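Ornithine decarboxylase (Entamoeba histolytica, PDB 4AIB) probably catalyses the pyridoxal 5'-phosphate-dependent decarboxylation of L-ornithine to putrescine, the first step from ornithine into polyamine synthesis, as a homodimer. Local coordinates at residues R51-K57 against G72-A78; F226-F232 against A256-Y261. All blocks are in the same frame, centred on the assembly; numbering follows the deposited sequence.

Contact 1: R51-K57 against G72-A78; sequences RPCFAVK and GCGFDCA
Pro52, Phe54 and Val56 bond along Gly74 and Asp76 as neighbouring parallel strands, the two strands of a beta-alpha-beta crossover through helix 62-70 in the TIM-barrel domain. The backbone bonds alternate. Gly74 N donates to Pro52 O at 2.8 Å; Phe54 N gives to Gly74 O, Asp76 N to Phe54 O, and Val56 N to Asp76 O at 3.0 Å, so pairing outlasts strand 50-55 by one residue.

Apolar contacts flank these bonds. Cys53 SG lies 3.7 Å from Gly74 CA, close against the bare glycine backbone. Val56 reaches across with CG2, which meets Cys77 SG at 3.9 Å and approaches the edge of the Phe75 ring.

The Asp76 carboxylate is polar. With CG anti to the backbone N (chi1 -166°), it brings OD2 to 4.0 Å from Ala55 CB, while OD1 makes a weak hydrogen bond to Ser99 OG.

At the far end Lys57, the predicted cofactor-attachment lysine, carries no pyridoxal phosphate here. Its CD brushes Ala78 CB, and Ser333 and Cys334 of the second subunit pack on Lys57 and Ala78 respectively.

At the start, Gly72 closes helix 62-70 with a Schellman motif. Its carbonyl also receives the extended Arg51 side chain: NE and NH2 both bond weakly to Gly72 O, at 3.1 and 3.3 Å, while NH1 turns to a salt bridge with Asp95.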
loop_
_atom_site.group_PDB
_atom_site.type_symbol
_atom_site.label_atom_id
_atom_site.label_comp_id
_atom_site.label_asym_id
_atom_site.label_seq_id
_atom_site.Cartn_x
_atom_site.Cartn_y
_atom_site.Cartn_z
ATOM N N ARG A 51 27.477 8.537 -12.329
ATOM C CA ARG A 51 27.411 7.243 -11.653
ATOM C C ARG A 51 26.016 7.012 -11.066
ATOM O O ARG A 51 25.507 7.861 -10.327
ATOM C CB ARG A 51 28.473 7.153 -10.552
ATOM C CG ARG A 51 28.539 5.796 -9.866
ATOM C CD ARG A 51 29.337 5.848 -8.575
ATOM N NE ARG A 51 29.179 4.617 -7.802
ATOM C CZ ARG A 51 29.818 4.344 -6.667
ATOM N NH1 ARG A 51 30.678 5.213 -6.149
ATOM N NH2 ARG A 51 29.598 3.193 -6.047
ATOM N N PRO A 52 25.397 5.860 -11.389
ATOM C CA PRO A 52 24.054 5.565 -10.893
ATOM C C PRO A 52 24.039 5.073 -9.444
ATOM O O PRO A 52 24.773 4.148 -9.089
ATOM C CB PRO A 52 23.562 4.469 -11.841
ATOM C CG PRO A 52 24.801 3.778 -12.297
ATOM C CD PRO A 52 25.909 4.795 -12.275
ATOM N N CYS A 53 23.214 5.710 -8.620
ATOM C CA CYS A 53 22.987 5.259 -7.253
ATOM C C CYS A 53 21.554 4.758 -7.136
ATOM O O CYS A 53 20.607 5.548 -7.148
ATOM C CB CYS A 53 23.261 6.384 -6.250
ATOM S SG CYS A 53 24.952 7.022 -6.295
ATOM N N PHE A 54 21.407 3.439 -7.034
ATOM C CA PHE A 54 20.094 2.799 -7.043
ATOM C C PHE A 54 19.242 3.169 -5.834
ATOM O O PHE A 54 19.688 3.066 -4.688
ATOM C CB PHE A 54 20.235 1.276 -7.146
ATOM C CG PHE A 54 18.926 0.536 -7.062
ATOM C CD1 PHE A 54 18.020 0.569 -8.119
ATOM C CD2 PHE A 54 18.601 -0.203 -5.927
ATOM C CE1 PHE A 54 16.817 -0.115 -8.045
ATOM C CE2 PHE A 54 17.398 -0.889 -5.847
ATOM C CZ PHE A 54 16.505 -0.845 -6.907
ATOM N N ALA A 55 18.014 3.599 -6.111
ATOM C CA ALA A 55 17.028 3.867 -5.071
ATOM C C ALA A 55 16.526 2.548 -4.494
ATOM O O ALA A 55 15.702 1.862 -5.105
ATOM C CB ALA A 55 15.876 4.694 -5.626
ATOM N N VAL A 56 17.045 2.200 -3.317
ATOM C CA VAL A 56 16.706 0.953 -2.624
ATOM C C VAL A 56 15.205 0.879 -2.326
ATOM O O VAL A 56 14.630 -0.209 -2.256
ATOM C CB VAL A 56 17.523 0.790 -1.316
ATOM C CG1 VAL A 56 17.325 -0.594 -0.713
ATOM C CG2 VAL A 56 19.004 1.037 -1.573
ATOM N N LYS A 57 14.584 2.049 -2.174
ATOM C CA LYS A 57 13.149 2.167 -1.910
ATOM C C LYS A 57 12.288 1.553 -3.018
ATOM O O LYS A 57 11.220 1.000 -2.742
ATOM C CB LYS A 57 12.771 3.637 -1.702
ATOM C CG LYS A 57 11.429 3.852 -1.017
ATOM C CD LYS A 57 11.101 5.331 -0.893
ATOM C CE LYS A 57 9.804 5.554 -0.129
ATOM N NZ LYS A 57 8.600 5.116 -0.892
ATOM N N GLY A 72 28.956 -1.872 -9.546
ATOM C CA GLY A 72 29.536 -0.541 -9.371
ATOM C C GLY A 72 28.566 0.574 -9.021
ATOM O O GLY A 72 28.970 1.734 -8.901
ATOM N N CYS A 73 27.291 0.230 -8.858
ATOM C CA CYS A 73 26.266 1.217 -8.520
ATOM C C CYS A 73 26.385 1.695 -7.079
ATOM O O CYS A 73 26.759 0.926 -6.187
ATOM C CB CYS A 73 24.863 0.652 -8.757
ATOM S SG CYS A 73 24.413 0.462 -10.496
ATOM N N GLY A 74 26.070 2.971 -6.868
ATOM C CA GLY A 74 25.961 3.539 -5.527
ATOM C C GLY A 74 24.620 3.183 -4.914
ATOM O O GLY A 74 23.860 2.394 -5.483
ATOM N N PHE A 75 24.318 3.765 -3.758
ATOM C CA PHE A 75 23.082 3.429 -3.053
ATOM C C PHE A 75 22.328 4.639 -2.528
ATOM O O PHE A 75 22.890 5.487 -1.833
ATOM C CB PHE A 75 23.360 2.430 -1.928
ATOM C CG PHE A 75 23.850 1.100 -2.417
ATOM C CD1 PHE A 75 22.954 0.139 -2.871
ATOM C CD2 PHE A 75 25.212 0.812 -2.440
ATOM C CE1 PHE A 75 23.406 -1.086 -3.332
ATOM C CE2 PHE A 75 25.668 -0.414 -2.897
ATOM C CZ PHE A 75 24.763 -1.363 -3.342
ATOM N N ASP A 76 21.045 4.697 -2.874
ATOM C CA ASP A 76 20.158 5.772 -2.460
ATOM C C ASP A 76 19.174 5.254 -1.415
ATOM O O ASP A 76 18.241 4.512 -1.734
ATOM C CB ASP A 76 19.412 6.324 -3.675
ATOM C CG ASP A 76 18.731 7.638 -3.388
ATOM O OD1 ASP A 76 19.440 8.605 -3.045
ATOM O OD2 ASP A 76 17.488 7.702 -3.497
ATOM N N CYS A 77 19.390 5.642 -0.162
ATOM C CA CYS A 77 18.599 5.116 0.946
ATOM C C CYS A 77 17.715 6.182 1.585
ATOM O O CYS A 77 18.187 7.264 1.942
ATOM C CB CYS A 77 19.511 4.467 1.986
ATOM S SG CYS A 77 20.544 3.142 1.318
ATOM N N ALA A 78 16.432 5.857 1.718
ATOM C CA ALA A 78 15.436 6.778 2.262
ATOM C C ALA A 78 15.282 6.641 3.775
ATOM O O ALA A 78 15.050 7.629 4.471
ATOM C CB ALA A 78 14.095 6.576 1.571
#

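Contact 2: F226-F232 against A256-Y261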
loop_
_atom_site.group_PDB
_atom_site.type_symbol
_atom_site.label_atom_id
_atom_site.label_comp_id
_atom_site.label_asym_id
_atom_site.label_seq_id
_atom_site.Cartn_x
_atom_site.Cartn_y
_atom_site.Cartn_z
ATOM N N PHE A 226 13.806 8.299 -14.536
ATOM C CA PHE A 226 14.328 7.786 -15.801
ATOM C C PHE A 226 13.391 6.738 -16.396
ATOM O O PHE A 226 12.427 6.319 -15.748
ATOM C CB PHE A 226 15.741 7.223 -15.616
ATOM C CG PHE A 226 16.764 8.264 -15.258
ATOM C CD1 PHE A 226 17.402 9.003 -16.250
ATOM C CD2 PHE A 226 17.085 8.513 -13.928
ATOM C CE1 PHE A 226 18.341 9.968 -15.921
ATOM C CE2 PHE A 226 18.024 9.476 -13.594
ATOM C CZ PHE A 226 18.652 10.205 -14.591
ATOM N N SER A 227 13.681 6.327 -17.631
ATOM C CA SER A 227 12.803 5.452 -18.421
ATOM C C SER A 227 11.385 6.025 -18.571
ATOM O O SER A 227 10.436 5.302 -18.883
ATOM C CB SER A 227 12.779 4.015 -17.868
ATOM O OG SER A 227 12.024 3.924 -16.671
ATOM N N GLN A 228 11.261 7.331 -18.334
ATOM C CA GLN A 228 10.020 8.061 -18.567
ATOM C C GLN A 228 10.217 9.014 -19.744
ATOM O O GLN A 228 9.253 9.553 -20.294
ATOM C CB GLN A 228 9.588 8.816 -17.309
ATOM C CG GLN A 228 8.077 8.915 -17.135
ATOM C CD GLN A 228 7.401 7.558 -17.001
ATOM O OE1 GLN A 228 6.510 7.219 -17.780
ATOM N NE2 GLN A 228 7.827 6.774 -16.015
ATOM N N VAL A 229 11.481 9.217 -20.108
ATOM C CA VAL A 229 11.852 9.838 -21.373
ATOM C C VAL A 229 12.339 8.702 -22.278
ATOM O O VAL A 229 13.471 8.228 -22.147
ATOM C CB VAL A 229 12.936 10.926 -21.199
ATOM C CG1 VAL A 229 13.136 11.690 -22.501
ATOM C CG2 VAL A 229 12.561 11.890 -20.081
ATOM N N ALA A 230 11.463 8.278 -23.188
ATOM C CA ALA A 230 11.588 7.000 -23.913
ATOM C C ALA A 230 12.885 6.717 -24.681
ATOM O O ALA A 230 13.462 5.640 -24.511
ATOM C CB ALA A 230 10.381 6.773 -24.815
ATOM N N PRO A 231 13.345 7.659 -25.536
ATOM C CA PRO A 231 14.512 7.322 -26.355
ATOM C C PRO A 231 15.822 7.412 -25.572
ATOM O O PRO A 231 16.791 7.993 -26.061
ATOM C CB PRO A 231 14.477 8.374 -27.480
ATOM C CG PRO A 231 13.271 9.222 -27.232
ATOM C CD PRO A 231 12.890 9.033 -25.800
ATOM N N PHE A 232 15.831 6.812 -24.377
ATOM C CA PHE A 232 16.947 6.828 -23.414
ATOM C C PHE A 232 18.339 7.153 -23.963
ATOM O O PHE A 232 19.063 7.959 -23.375
ATOM C CB PHE A 232 16.980 5.507 -22.629
ATOM C CG PHE A 232 18.082 5.430 -21.609
ATOM C CD1 PHE A 232 17.973 6.098 -20.393
ATOM C CD2 PHE A 232 19.227 4.680 -21.859
ATOM C CE1 PHE A 232 18.988 6.026 -19.451
ATOM C CE2 PHE A 232 20.245 4.604 -20.921
ATOM C CZ PHE A 232 20.125 5.278 -19.715
ATOM N N ALA A 256 23.264 9.945 -9.950
ATOM C CA ALA A 256 21.834 9.897 -10.238
ATOM C C ALA A 256 21.138 8.941 -9.274
ATOM O O ALA A 256 21.799 8.168 -8.580
ATOM C CB ALA A 256 21.598 9.470 -11.677
ATOM N N GLU A 257 19.807 8.995 -9.239
ATOM C CA GLU A 257 19.016 8.119 -8.371
ATOM C C GLU A 257 18.003 7.268 -9.156
ATOM O O GLU A 257 16.796 7.357 -8.907
ATOM C CB GLU A 257 18.295 8.942 -7.293
ATOM C CG GLU A 257 19.202 9.668 -6.308
ATOM C CD GLU A 257 18.441 10.617 -5.391
ATOM O OE1 GLU A 257 17.217 10.791 -5.581
ATOM O OE2 GLU A 257 19.065 11.195 -4.474
ATOM N N PRO A 258 18.484 6.425 -10.095
ATOM C CA PRO A 258 17.528 5.666 -10.897
ATOM C C PRO A 258 17.001 4.432 -10.163
ATOM O O PRO A 258 17.780 3.575 -9.739
ATOM C CB PRO A 258 18.342 5.267 -12.133
ATOM C CG PRO A 258 19.777 5.335 -11.716
ATOM C CD PRO A 258 19.874 6.024 -10.384
ATOM N N GLY A 259 15.682 4.364 -10.010
ATOM C CA GLY A 259 15.030 3.245 -9.336
ATOM C C GLY A 259 14.251 2.380 -10.305
ATOM O O GLY A 259 14.587 1.213 -10.513
ATOM N N ARG A 260 13.211 2.968 -10.897
ATOM C CA ARG A 260 12.344 2.289 -11.865
ATOM C C ARG A 260 13.121 1.747 -13.069
ATOM O O ARG A 260 12.788 0.688 -13.604
ATOM C CB ARG A 260 11.227 3.236 -12.325
ATOM C CG ARG A 260 10.280 2.654 -13.367
ATOM C CD ARG A 260 9.203 3.649 -13.770
ATOM N NE ARG A 260 8.103 3.690 -12.806
ATOM C CZ ARG A 260 7.017 2.923 -12.867
ATOM N NH1 ARG A 260 6.865 2.041 -13.849
ATOM N NH2 ARG A 260 6.076 3.038 -11.940
ATOM N N TYR A 261 14.155 2.479 -13.479
ATOM C CA TYR A 261 15.002 2.091 -14.607
ATOM C C TYR A 261 15.709 0.752 -14.372
ATOM O O TYR A 261 15.711 -0.116 -15.247
ATOM C CB TYR A 261 16.020 3.199 -14.912
ATOM C CG TYR A 261 17.055 2.833 -15.957
ATOM C CD1 TYR A 261 16.766 2.933 -17.317
ATOM C CD2 TYR A 261 18.326 2.396 -15.583
ATOM C CE1 TYR A 261 17.713 2.599 -18.276
ATOM C CE2 TYR A 261 19.277 2.059 -16.533
ATOM C CZ TYR A 261 18.967 2.163 -17.877
ATOM O OH TYR A 261 19.911 1.830 -18.820
HETATM O O HOH W 1 13.878 5.675 -12.693
#
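Tyr261 runs from Phe226 at its CB to Phe232 at its hydroxyl, spanning the loop that leads from strand 219-221 into helix 232-245. At the root of the side chain, Tyr261 CB faces Phe226 CB at 4.1 Å. With CG anti to the backbone N (chi1 173°), the ring is carried out from the first turn of helix 260-264 toward the loop. CD1 then passes Ser227 CB, which comes at the tyrosine ring's edge, and CE1 sits over one face of Phe232, 3.8 Å from Phe232 CE1. CZ continues over that face near Phe232 CZ, making an offset stack with the centroids 4.8 Å apart and the planes tilted by 25°. At the tip, OH lies 3.5 Å from Phe232 CE2 and hydrogen-bonds to Ala39 O, which ties the ring to helix 33-46.

Phe226 carries the packing back toward the strand end: its CD2 meets Pro258 CB at 3.9 Å, and CE2 reaches Ala256 CB; Trp43, from helix 33-46, adds an edge-to-face contact to the same ring. Further out, Ser227 OG hydrogen-bonds to Phe226 O and touches the aliphatic part of Arg260, while Gln228 NE2 comes near Arg260 CD.

One water sits between the backbones. It accepts from Phe226 N at 3.2 Å and more weakly from Gly259 N and Tyr261 N. With no direct hydrogen bond joining the two segments, the loop is held to the end of strand 253-256 and the start of helix 260-264 by aromatic and apolar packing plus this one shared water.

Following the chain from the N terminus, contact 1 closes first, bringing strand 74-77 beside strand 50-55 after helix 62-70. Most of the barrel then follows before contact 2 opens beyond strand 219-221; it closes around helix 232-245 and strand 253-256, at the start of helix 260-264. The two loops run in series, neither nested nor crossed. They nevertheless touch where the barrel shuts, its first strand, 50-55, pairing with its last, 253-256: Cys53 N and Ala256 O, 2.8 Å apart, are a probable hydrogen bond. Pro258 packs against Cys53 and Phe54 just beyond, and the carboxylates of Asp76 and Glu257 lie close together.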